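Local atomic coordinates of prefoldin beta subunit 1 (Thermococcus sp., PDB entry 2ZQM), a protein that acts as a molecular chaperone that stabilizes a range of proteins and seems to play an ATP-independent, HSP70-like part in de novo protein folding in archaea. Residues A10-L15 with A105-A110. Residues are numbered along the deposited sequence; the frame is centred on the assembly and turned at random.
Sequences AMLGQL and AQIQSA
Gln-106 and Ile-107 meet Met-11, Leu-12 and Leu-15 at the end of the prefoldin coiled coil that holds both chain termini, far from the beta hairpin, where the start of helix 6-47 runs antiparallel to the end of helix 68-111. The short axes approach to 10.2 Å at 155°; no hydrogen bond crosses between the two segments, and apolar side chains make most of the contact. Gln-106 is exposed, which suits a polar amide. Its chain and that of Met-11 cross at about a right angle, and a bend in the thioether (chi3 95°) turns the methyl CE toward CB and NE2 of Gln-106, so close to both that the exact placing of these ends is doubtful.

Ile-107 is buried and carries most of the contact. With CG1 anti to its carbonyl carbon (chi1 -69°), the long branch reaches across to the other helix, sliding past Met-11 in the opposite direction; CG1 lies 3.7 Å from Met-11 CB. A branched, purely apolar residue suits this place because it offers two arms: CG2 touches Leu-12 CD2 at 4.0 Å, and CD1 enters among Met-11, Leu-12 and Leu-15. Leu-15 also packs on Leu-100 and Leu-103, continuing the apolar seam. At the branch's end, Ile-107 CD1 sits 3.7 Å from Leu-12 CD2 and 4.0 Å from Leu-15 CD2.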
loop_
_atom_site.group_PDB
_atom_site.type_symbol
_atom_site.label_atom_id
_atom_site.label_comp_id
_atom_site.label_asym_id
_atom_site.label_seq_id
_atom_site.Cartn_x
_atom_site.Cartn_y
_atom_site.Cartn_z
ATOM N N ALA A 10 -3.462 -30.036 -21.413
ATOM C CA ALA A 10 -4.588 -29.265 -20.899
ATOM C C ALA A 10 -4.651 -29.440 -19.380
ATOM O O ALA A 10 -4.917 -28.495 -18.640
ATOM C CB ALA A 10 -5.878 -29.755 -21.535
ATOM N N MET A 11 -4.427 -30.663 -18.916
ATOM C CA MET A 11 -4.437 -30.927 -17.490
ATOM C C MET A 11 -3.299 -30.149 -16.834
ATOM O O MET A 11 -3.454 -29.593 -15.748
ATOM C CB MET A 11 -4.240 -32.421 -17.237
ATOM C CG MET A 11 -5.241 -33.320 -17.945
ATOM S SD MET A 11 -4.846 -35.068 -17.612
ATOM C CE MET A 11 -5.910 -35.337 -16.252
ATOM N N LEU A 12 -2.143 -30.122 -17.486
ATOM C CA LEU A 12 -1.008 -29.393 -16.917
ATOM C C LEU A 12 -1.338 -27.903 -16.793
ATOM O O LEU A 12 -0.952 -27.246 -15.819
ATOM C CB LEU A 12 0.242 -29.605 -17.781
ATOM C CG LEU A 12 0.810 -31.023 -17.604
ATOM C CD1 LEU A 12 1.787 -31.356 -18.723
ATOM C CD2 LEU A 12 1.481 -31.122 -16.243
ATOM N N GLY A 13 -2.065 -27.380 -17.778
ATOM C CA GLY A 13 -2.445 -25.977 -17.754
ATOM C C GLY A 13 -3.431 -25.730 -16.630
ATOM O O GLY A 13 -3.313 -24.745 -15.907
ATOM N N GLN A 14 -4.397 -26.628 -16.464
ATOM C CA GLN A 14 -5.388 -26.456 -15.406
ATOM C C GLN A 14 -4.716 -26.594 -14.046
ATOM O O GLN A 14 -5.093 -25.910 -13.099
ATOM C CB GLN A 14 -6.526 -27.477 -15.563
ATOM C CG GLN A 14 -7.672 -27.338 -14.530
ATOM C CD GLN A 14 -8.361 -25.967 -14.562
ATOM O OE1 GLN A 14 -8.609 -25.412 -15.632
ATOM N NE2 GLN A 14 -8.685 -25.430 -13.383
ATOM N N LEU A 15 -3.704 -27.459 -13.951
ATOM C CA LEU A 15 -3.000 -27.653 -12.687
ATOM C C LEU A 15 -2.379 -26.314 -12.282
ATOM O O LEU A 15 -2.466 -25.898 -11.129
ATOM C CB LEU A 15 -1.920 -28.731 -12.831
ATOM C CG LEU A 15 -1.144 -29.123 -11.568
ATOM C CD1 LEU A 15 -1.982 -30.041 -10.700
ATOM C CD2 LEU A 15 0.134 -29.839 -11.970
ATOM N N ALA A 105 -2.360 -36.735 -9.866
ATOM C CA ALA A 105 -2.379 -38.187 -9.998
ATOM C C ALA A 105 -2.805 -38.599 -11.402
ATOM O O ALA A 105 -2.261 -39.551 -11.968
ATOM C CB ALA A 105 -3.311 -38.788 -8.971
ATOM N N GLN A 106 -3.767 -37.881 -11.976
ATOM C CA GLN A 106 -4.236 -38.206 -13.319
ATOM C C GLN A 106 -3.141 -37.955 -14.348
ATOM O O GLN A 106 -2.960 -38.739 -15.278
ATOM C CB GLN A 106 -5.469 -37.385 -13.679
ATOM C CG GLN A 106 -6.607 -37.536 -12.701
ATOM C CD GLN A 106 -7.769 -36.622 -13.024
ATOM O OE1 GLN A 106 -8.504 -36.204 -12.131
ATOM N NE2 GLN A 106 -7.950 -36.314 -14.305
ATOM N N ILE A 107 -2.417 -36.855 -14.190
ATOM C CA ILE A 107 -1.332 -36.544 -15.115
ATOM C C ILE A 107 -0.248 -37.628 -15.038
ATOM O O ILE A 107 0.239 -38.107 -16.062
ATOM C CB ILE A 107 -0.684 -35.174 -14.789
ATOM C CG1 ILE A 107 -1.670 -34.041 -15.102
ATOM C CG2 ILE A 107 0.609 -34.998 -15.601
ATOM C CD1 ILE A 107 -1.328 -32.712 -14.400
ATOM N N GLN A 108 0.125 -38.019 -13.822
ATOM C CA GLN A 108 1.165 -39.033 -13.645
ATOM C C GLN A 108 0.735 -40.379 -14.208
ATOM O O GLN A 108 1.550 -41.109 -14.763
ATOM C CB GLN A 108 1.530 -39.168 -12.162
ATOM C CG GLN A 108 2.266 -37.936 -11.632
ATOM C CD GLN A 108 2.520 -37.988 -10.137
ATOM O OE1 GLN A 108 3.255 -37.160 -9.593
ATOM N NE2 GLN A 108 1.908 -38.957 -9.462
ATOM N N SER A 109 -0.545 -40.698 -14.067
ATOM C CA SER A 109 -1.064 -41.948 -14.594
ATOM C C SER A 109 -1.064 -41.906 -16.117
ATOM O O SER A 109 -0.712 -42.886 -16.771
ATOM C CB SER A 109 -2.483 -42.190 -14.085
ATOM O OG SER A 109 -3.010 -43.381 -14.633
ATOM N N ALA A 110 -1.445 -40.766 -16.691
ATOM C CA ALA A 110 -1.480 -40.652 -18.145
ATOM C C ALA A 110 -0.092 -40.732 -18.781
ATOM O O ALA A 110 0.071 -41.316 -19.845
ATOM C CB ALA A 110 -2.173 -39.361 -18.558
#